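Local atomic coordinates of ATP phosphoribosyltransferase (Thermotoga maritima, PDB entry 1O64), a protein that probably catalyses the first step of histidine biosynthesis, the condensation of ATP with 5-phosphoribosyl 1-diphosphate to give phosphoribosyl-ATP and diphosphate. Residues G102-A107 / W123-I128; R97-G102 / S143-D148. All coordinates share one frame; numbering follows the deposited sequence.

Both contacts hold the same region of the mixed sheet, where strands 145-150, 104-108 and 125-129 run parallel side by side. Contact 1 is a partly buried strand pair, joined by regular backbone hydrogen bonds and flanked by side chains ranging from buried isoleucine to exposed charges. Contact 2 is a smaller surface contact in which the loop leading into strand 104-108 leans on the beginning of strand 145-150; it has no hydrogen bond across its segments and relies on apolar touches. The two share Gly102, their centres lie about 7 Å apart, and a salt bridge from Arg105 to Asp144 ties one to the other.

Contact 1 of 2, residues G102-A107 / W123-I128; sequences GEKRIA and WHCRII
Lys104 crosses the indole of Trp123 at about a right angle, laying CE over one face of the five-membered ring, 3.4 Å from its centroid. The ammonium NZ stands 4.5 Å from the same centroid in a cation-pi contact, 6° off the normal. Lys104 CG is anti to the carbonyl carbon (chi1 -60°), and the chain bends at chi2 and chi4, which turns NZ back to the loop before the strand: it donates to Gly102 O at 2.8 Å, in the carbonyl plane, and also to Pro100 O. The buried lysine therefore has two carbonyls and a ring face around its ammonium, which probably offset the cost of burying the charge. Behind it the parallel strands 104-107 and 125-128 are tightly hydrogen-bonded. Lys104 N reaches His124 O at 2.7 Å and Arg126 N reaches Lys104 O at 2.8 Å, and Ile106 continues the ladder with bonds to Arg126 and Ile128. On the Lys104 face Ile106 CD1 meets Cys125 SG at 3.9 Å, and this sulfur is in turn disulfide-bonded to Cys118 of helix 111-120. The solvent side is looser. Glu103 OE2 touches the methylene Arg126 CD at 3.5 Å, while OE1, 4.6 Å from Arg126 NE, probably feels only the attraction of opposite charges, since no N-H points at it. Helix 111-120 links the two strands and packs on Ile106 and Ile127, making a classical beta-alpha-beta unit with strand 125-129 at the edge of this chain's sheet.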
ATOM      1  N   GLY A 102     -22.583 -20.386   2.968  1.00 52.25           N
ATOM      2  CA  GLY A 102     -21.760 -20.939   1.906  1.00 48.55           C
ATOM      3  C   GLY A 102     -20.393 -20.244   1.886  1.00 46.95           C
ATOM      4  O   GLY A 102     -19.837 -19.941   2.936  1.00 45.03           O
ATOM      5  N   GLU A 103     -19.876 -20.066   0.685  1.00 45.81           N
ATOM      6  CA  GLU A 103     -18.582 -19.436   0.449  1.00 45.49           C
ATOM      7  C   GLU A 103     -18.584 -18.022   1.035  1.00 43.78           C
ATOM      8  O   GLU A 103     -19.561 -17.287   0.888  1.00 43.82           O
ATOM      9  CB  GLU A 103     -18.316 -19.418  -1.051  1.00 47.71           C
ATOM     10  CG  GLU A 103     -17.051 -18.735  -1.510  1.00 50.73           C
ATOM     11  CD  GLU A 103     -16.932 -18.678  -3.022  1.00 52.77           C
ATOM     12  OE1 GLU A 103     -16.208 -19.534  -3.576  1.00 52.57           O
ATOM     13  OE2 GLU A 103     -17.529 -17.778  -3.652  1.00 54.32           O
ATOM     14  N   LYS A 104     -17.550 -17.676   1.788  1.00 41.94           N
ATOM     15  CA  LYS A 104     -17.503 -16.340   2.407  1.00 40.02           C
ATOM     16  C   LYS A 104     -16.646 -15.392   1.592  1.00 37.49           C
ATOM     17  O   LYS A 104     -15.510 -15.729   1.259  1.00 39.59           O
ATOM     18  CB  LYS A 104     -16.953 -16.464   3.828  1.00 42.08           C
ATOM     19  CG  LYS A 104     -17.766 -17.345   4.754  1.00 43.82           C
ATOM     20  CD  LYS A 104     -17.295 -18.796   4.725  1.00 45.84           C
ATOM     21  CE  LYS A 104     -17.892 -19.549   5.910  1.00 47.10           C
ATOM     22  NZ  LYS A 104     -19.302 -19.954   5.643  1.00 47.74           N
ATOM     23  N   ARG A 105     -17.169 -14.242   1.210  1.00 35.92           N
ATOM     24  CA  ARG A 105     -16.374 -13.257   0.456  1.00 32.55           C
ATOM     25  C   ARG A 105     -15.710 -12.322   1.474  1.00 30.00           C
ATOM     26  O   ARG A 105     -16.391 -11.660   2.243  1.00 29.47           O
ATOM     27  CB  ARG A 105     -17.239 -12.483  -0.521  1.00 31.35           C
ATOM     28  CG  ARG A 105     -17.498 -13.212  -1.846  1.00 33.49           C
ATOM     29  CD  ARG A 105     -18.445 -12.380  -2.715  1.00 34.18           C
ATOM     30  NE  ARG A 105     -19.582 -11.942  -1.912  1.00 35.35           N
ATOM     31  CZ  ARG A 105     -20.219 -10.796  -2.064  1.00 37.85           C
ATOM     32  NH1 ARG A 105     -21.228 -10.495  -1.251  1.00 38.81           N
ATOM     33  NH2 ARG A 105     -19.874  -9.951  -3.021  1.00 37.77           N
ATOM     34  N   ILE A 106     -14.384 -12.327   1.532  1.00 29.27           N
ATOM     35  CA  ILE A 106     -13.687 -11.515   2.541  1.00 27.99           C
ATOM     36  C   ILE A 106     -12.671 -10.585   1.879  1.00 28.08           C
ATOM     37  O   ILE A 106     -11.705 -11.074   1.268  1.00 28.07           O
ATOM     38  CB  ILE A 106     -12.942 -12.409   3.560  1.00 26.56           C
ATOM     39  CG1 ILE A 106     -13.824 -13.513   4.121  1.00 26.94           C
ATOM     40  CG2 ILE A 106     -12.400 -11.548   4.713  1.00 21.97           C
ATOM     41  CD1 ILE A 106     -13.179 -14.399   5.166  1.00 28.96           C
ATOM     42  N   ALA A 107     -12.871  -9.285   2.035  1.00 25.67           N
ATOM     43  CA  ALA A 107     -11.940  -8.283   1.515  1.00 25.78           C
ATOM     44  C   ALA A 107     -10.881  -8.007   2.593  1.00 25.02           C
ATOM     45  O   ALA A 107     -11.195  -8.016   3.782  1.00 23.55           O
ATOM     46  CB  ALA A 107     -12.646  -6.972   1.179  1.00 21.52           C
ATOM     47  N   TRP A 123     -13.297 -23.246   6.153  1.00 50.63           N
ATOM     48  CA  TRP A 123     -14.245 -22.417   5.451  1.00 48.56           C
ATOM     49  C   TRP A 123     -13.904 -22.337   3.960  1.00 47.62           C
ATOM     50  O   TRP A 123     -12.763 -22.486   3.550  1.00 48.19           O
ATOM     51  CB  TRP A 123     -14.268 -20.975   5.953  1.00 46.69           C
ATOM     52  CG  TRP A 123     -14.997 -20.691   7.218  1.00 44.01           C
ATOM     53  CD1 TRP A 123     -15.709 -21.562   7.988  1.00 44.16           C
ATOM     54  CD2 TRP A 123     -15.108 -19.411   7.867  1.00 43.61           C
ATOM     55  NE1 TRP A 123     -16.241 -20.922   9.071  1.00 43.52           N
ATOM     56  CE2 TRP A 123     -15.891 -19.593   9.020  1.00 44.09           C
ATOM     57  CE3 TRP A 123     -14.626 -18.131   7.569  1.00 41.79           C
ATOM     58  CZ2 TRP A 123     -16.202 -18.554   9.893  1.00 43.88           C
ATOM     59  CZ3 TRP A 123     -14.921 -17.101   8.439  1.00 42.38           C
ATOM     60  CH2 TRP A 123     -15.702 -17.311   9.581  1.00 45.00           C
ATOM     61  N   HIS A 124     -14.944 -22.066   3.188  1.00 46.58           N
ATOM     62  CA  HIS A 124     -14.741 -21.839   1.748  1.00 45.44           C
ATOM     63  C   HIS A 124     -14.744 -20.310   1.624  1.00 43.25           C
ATOM     64  O   HIS A 124     -15.733 -19.676   1.992  1.00 41.93           O
ATOM     65  CB  HIS A 124     -15.806 -22.531   0.926  1.00 51.42           C
ATOM     66  CG  HIS A 124     -15.450 -23.959   0.600  1.00 57.43           C
ATOM     67  ND1 HIS A 124     -14.805 -24.300  -0.570  1.00 60.96           N
ATOM     68  CD2 HIS A 124     -15.631 -25.112   1.275  1.00 58.91           C
ATOM     69  CE1 HIS A 124     -14.612 -25.605  -0.609  1.00 61.22           C
ATOM     70  NE2 HIS A 124     -15.103 -26.122   0.500  1.00 61.21           N
ATOM     71  N   CYS A 125     -13.601 -19.724   1.302  1.00 41.32           N
ATOM     72  CA  CYS A 125     -13.525 -18.273   1.214  1.00 39.28           C
ATOM     73  C   CYS A 125     -13.086 -17.788  -0.155  1.00 37.35           C
ATOM     74  O   CYS A 125     -12.348 -18.449  -0.874  1.00 38.75           O
ATOM     75  CB  CYS A 125     -12.502 -17.719   2.231  1.00 36.30           C
ATOM     76  SG  CYS A 125     -12.929 -18.078   3.939  1.00 37.48           S
ATOM     77  N   ARG A 126     -13.554 -16.603  -0.483  1.00 35.47           N
ATOM     78  CA  ARG A 126     -13.156 -15.937  -1.719  1.00 35.21           C
ATOM     79  C   ARG A 126     -12.518 -14.610  -1.240  1.00 34.54           C
ATOM     80  O   ARG A 126     -13.235 -13.799  -0.664  1.00 32.85           O
ATOM     81  CB  ARG A 126     -14.319 -15.696  -2.647  1.00 40.01           C
ATOM     82  CG  ARG A 126     -13.865 -15.459  -4.092  1.00 45.01           C
ATOM     83  CD  ARG A 126     -14.518 -16.499  -5.000  1.00 48.38           C
ATOM     84  NE  ARG A 126     -13.683 -16.747  -6.172  1.00 53.93           N
ATOM     85  CZ  ARG A 126     -12.494 -17.341  -6.141  1.00 53.90           C
ATOM     86  NH1 ARG A 126     -11.976 -17.762  -4.994  1.00 56.13           N
ATOM     87  NH2 ARG A 126     -11.843 -17.508  -7.286  1.00 53.28           N
ATOM     88  N   ILE A 127     -11.203 -14.560  -1.325  1.00 32.68           N
ATOM     89  CA  ILE A 127     -10.439 -13.442  -0.787  1.00 33.90           C
ATOM     90  C   ILE A 127     -10.185 -12.321  -1.755  1.00 32.84           C
ATOM     91  O   ILE A 127      -9.566 -12.493  -2.795  1.00 34.77           O
ATOM     92  CB  ILE A 127      -9.096 -13.992  -0.215  1.00 31.99           C
ATOM     93  CG1 ILE A 127      -9.444 -14.989   0.886  1.00 35.32           C
ATOM     94  CG2 ILE A 127      -8.231 -12.854   0.304  1.00 32.41           C
ATOM     95  CD1 ILE A 127      -8.315 -15.728   1.555  1.00 33.76           C
ATOM     96  N   ILE A 128     -10.622 -11.119  -1.414  1.00 33.45           N
ATOM     97  CA  ILE A 128     -10.438  -9.941  -2.278  1.00 31.56           C
ATOM     98  C   ILE A 128      -9.433  -8.986  -1.656  1.00 31.44           C
ATOM     99  O   ILE A 128      -9.757  -8.303  -0.685  1.00 29.19           O
ATOM    100  CB  ILE A 128     -11.787  -9.218  -2.437  1.00 30.76           C
ATOM    101  CG1 ILE A 128     -12.845 -10.177  -2.998  1.00 34.05           C
ATOM    102  CG2 ILE A 128     -11.666  -7.988  -3.322  1.00 29.31           C
ATOM    103  CD1 ILE A 128     -14.213  -9.979  -2.367  1.00 33.56           C
TER

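Contact 2 of 2, residues R97-G102 / S143-D148; sequences RGIPEG and SDLIVD
Ile99 and Pro100 press on Leu145 and Asp144, bringing the loop between strands 81-94 and 104-108 against the start of strand 145-150, in the mixed sheet of an enzyme whose family belongs to the periplasmic-binding-protein clan. The apolar contacts centre on Leu145. Its CD1 methyl meets Ile99 CD1 at 3.7 Å, where the two side chains cross at about a right angle, and the same methyl faces the ring carbon Pro100 CD at 4.0 Å. With CG set anti to the carbonyl carbon (chi1 -50°), the leucine spreads both methyls toward the loop, and CD2 lies near Gly98 O. Leu91 of the neighbouring strand 81-94 and Leu164 of strand 161-176, the next one along, pack on both Ile99 and Leu145. Replacing Leu145 by alanine would probably leave Ile99 CD1 and Pro100 CD without their methyl partner and let the loop shift more easily. At Asp144 too the touching is carbon on carbon, and no hydrogen bond crosses between the segments. The carboxylate turns its polar end to Arg105, whose NH1 forms a salt bridge with OD1, while on the loop side Pro100 CG lies 3.6 Å from Asp144 CB.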
ATOM      1  N   ARG A  97     -25.907  -9.309  10.953  1.00 58.18           N
ATOM      2  CA  ARG A  97     -26.017 -10.194   9.827  1.00 59.89           C
ATOM      3  C   ARG A  97     -25.249 -11.498   9.883  1.00 61.35           C
ATOM      4  O   ARG A  97     -25.429 -12.372   9.007  1.00 60.99           O
ATOM      5  CB  ARG A  97     -25.630  -9.430   8.543  1.00 59.56           C
ATOM      6  CG  ARG A  97     -26.624  -9.617   7.415  1.00 60.48           C
ATOM      7  CD  ARG A  97     -26.222  -8.905   6.149  1.00 62.16           C
ATOM      8  NE  ARG A  97     -26.264  -7.453   6.235  1.00 63.00           N
ATOM      9  CZ  ARG A  97     -25.749  -6.632   5.319  1.00 61.68           C
ATOM     10  NH1 ARG A  97     -25.826  -5.314   5.479  1.00 62.14           N
ATOM     11  NH2 ARG A  97     -25.147  -7.109   4.247  1.00 61.23           N
ATOM     12  N   GLY A  98     -24.360 -11.683  10.850  1.00 61.93           N
ATOM     13  CA  GLY A  98     -23.612 -12.909  10.998  1.00 62.73           C
ATOM     14  C   GLY A  98     -22.728 -13.306   9.833  1.00 62.98           C
ATOM     15  O   GLY A  98     -22.360 -12.512   8.970  1.00 63.13           O
ATOM     16  N   ILE A  99     -22.360 -14.584   9.813  1.00 62.97           N
ATOM     17  CA  ILE A  99     -21.484 -15.190   8.828  1.00 62.80           C
ATOM     18  C   ILE A  99     -22.260 -15.952   7.762  1.00 62.73           C
ATOM     19  O   ILE A  99     -23.161 -16.723   8.085  1.00 62.61           O
ATOM     20  CB  ILE A  99     -20.558 -16.212   9.543  1.00 63.69           C
ATOM     21  CG1 ILE A  99     -19.773 -15.549  10.670  1.00 63.97           C
ATOM     22  CG2 ILE A  99     -19.641 -16.919   8.564  1.00 62.40           C
ATOM     23  CD1 ILE A  99     -18.754 -14.525  10.239  1.00 64.73           C
ATOM     24  N   PRO A 100     -21.872 -15.799   6.505  1.00 62.30           N
ATOM     25  CA  PRO A 100     -22.516 -16.488   5.401  1.00 61.51           C
ATOM     26  C   PRO A 100     -22.386 -17.997   5.559  1.00 60.49           C
ATOM     27  O   PRO A 100     -21.368 -18.467   6.065  1.00 59.63           O
ATOM     28  CB  PRO A 100     -21.794 -15.993   4.160  1.00 62.17           C
ATOM     29  CG  PRO A 100     -21.098 -14.740   4.575  1.00 62.34           C
ATOM     30  CD  PRO A 100     -20.778 -14.917   6.037  1.00 62.30           C
ATOM     31  N   GLU A 101     -23.401 -18.737   5.128  1.00 58.88           N
ATOM     32  CA  GLU A 101     -23.421 -20.184   5.222  1.00 56.66           C
ATOM     33  C   GLU A 101     -22.501 -20.850   4.211  1.00 54.35           C
ATOM     34  O   GLU A 101     -21.771 -21.793   4.524  1.00 53.85           O
ATOM     35  CB  GLU A 101     -24.857 -20.700   4.982  1.00 59.63           C
ATOM     36  CG  GLU A 101     -25.683 -20.717   6.260  1.00 62.74           C
ATOM     37  CD  GLU A 101     -25.329 -21.926   7.114  1.00 64.89           C
ATOM     38  OE1 GLU A 101     -25.526 -23.056   6.604  1.00 66.80           O
ATOM     39  OE2 GLU A 101     -24.859 -21.742   8.250  1.00 64.43           O
ATOM     40  N   GLY A 102     -22.583 -20.386   2.968  1.00 52.25           N
ATOM     41  CA  GLY A 102     -21.760 -20.939   1.906  1.00 48.55           C
ATOM     42  C   GLY A 102     -20.393 -20.244   1.886  1.00 46.95           C
ATOM     43  O   GLY A 102     -19.837 -19.941   2.936  1.00 45.03           O
ATOM     44  N   SER A 143     -17.796  -7.495  -0.683  1.00 28.42           N
ATOM     45  CA  SER A 143     -17.580  -8.685   0.138  1.00 28.31           C
ATOM     46  C   SER A 143     -18.656  -8.773   1.215  1.00 27.46           C
ATOM     47  O   SER A 143     -19.325  -7.771   1.476  1.00 23.90           O
ATOM     48  CB  SER A 143     -16.207  -8.617   0.862  1.00 28.16           C
ATOM     49  OG  SER A 143     -16.286  -7.666   1.930  1.00 26.37           O
ATOM     50  N   ASP A 144     -18.702  -9.928   1.858  1.00 28.03           N
ATOM     51  CA  ASP A 144     -19.590 -10.166   2.987  1.00 28.80           C
ATOM     52  C   ASP A 144     -18.926  -9.765   4.311  1.00 28.75           C
ATOM     53  O   ASP A 144     -19.565  -9.376   5.280  1.00 29.00           O
ATOM     54  CB  ASP A 144     -19.871 -11.680   3.113  1.00 29.48           C
ATOM     55  CG  ASP A 144     -20.365 -12.274   1.806  1.00 34.30           C
ATOM     56  OD1 ASP A 144     -21.324 -11.687   1.270  1.00 33.52           O
ATOM     57  OD2 ASP A 144     -19.771 -13.280   1.336  1.00 35.22           O
ATOM     58  N   LEU A 145     -17.637 -10.096   4.440  1.00 28.06           N
ATOM     59  CA  LEU A 145     -16.903  -9.847   5.676  1.00 26.72           C
ATOM     60  C   LEU A 145     -15.556  -9.195   5.327  1.00 25.41           C
ATOM     61  O   LEU A 145     -15.245  -8.973   4.172  1.00 24.86           O
ATOM     62  CB  LEU A 145     -16.563 -11.152   6.422  1.00 26.06           C
ATOM     63  CG  LEU A 145     -17.703 -12.151   6.653  1.00 28.04           C
ATOM     64  CD1 LEU A 145     -17.161 -13.495   7.106  1.00 28.51           C
ATOM     65  CD2 LEU A 145     -18.723 -11.616   7.654  1.00 23.15           C
ATOM     66  N   ILE A 146     -14.804  -8.809   6.345  1.00 24.21           N
ATOM     67  CA  ILE A 146     -13.487  -8.258   6.136  1.00 23.76           C
ATOM     68  C   ILE A 146     -12.559  -8.808   7.236  1.00 24.20           C
ATOM     69  O   ILE A 146     -13.076  -9.293   8.226  1.00 23.58           O
ATOM     70  CB  ILE A 146     -13.367  -6.726   6.207  1.00 21.98           C
ATOM     71  CG1 ILE A 146     -13.740  -6.195   7.603  1.00 22.32           C
ATOM     72  CG2 ILE A 146     -14.213  -6.057   5.119  1.00 21.32           C
ATOM     73  CD1 ILE A 146     -13.563  -4.675   7.725  1.00 20.89           C
ATOM     74  N   VAL A 147     -11.271  -8.822   6.915  1.00 23.46           N
ATOM     75  CA  VAL A 147     -10.267  -9.130   7.939  1.00 24.20           C
ATOM     76  C   VAL A 147      -9.371  -7.874   7.968  1.00 24.26           C
ATOM     77  O   VAL A 147      -8.763  -7.527   6.950  1.00 23.91           O
ATOM     78  CB  VAL A 147      -9.502 -10.406   7.748  1.00 24.90           C
ATOM     79  CG1 VAL A 147      -8.261 -10.464   8.656  1.00 25.87           C
ATOM     80  CG2 VAL A 147     -10.399 -11.626   8.054  1.00 23.64           C
ATOM     81  N   ASP A 148      -9.362  -7.195   9.106  1.00 23.83           N
ATOM     82  CA  ASP A 148      -8.588  -5.943   9.168  1.00 23.66           C
ATOM     83  C   ASP A 148      -8.115  -5.642  10.567  1.00 23.46           C
ATOM     84  O   ASP A 148      -8.480  -6.279  11.566  1.00 23.25           O
ATOM     85  CB  ASP A 148      -9.517  -4.828   8.640  1.00 21.89           C
ATOM     86  CG  ASP A 148      -8.761  -3.595   8.180  1.00 27.77           C
ATOM     87  OD1 ASP A 148      -7.518  -3.652   7.976  1.00 26.82           O
ATOM     88  OD2 ASP A 148      -9.405  -2.544   8.024  1.00 27.52           O
TER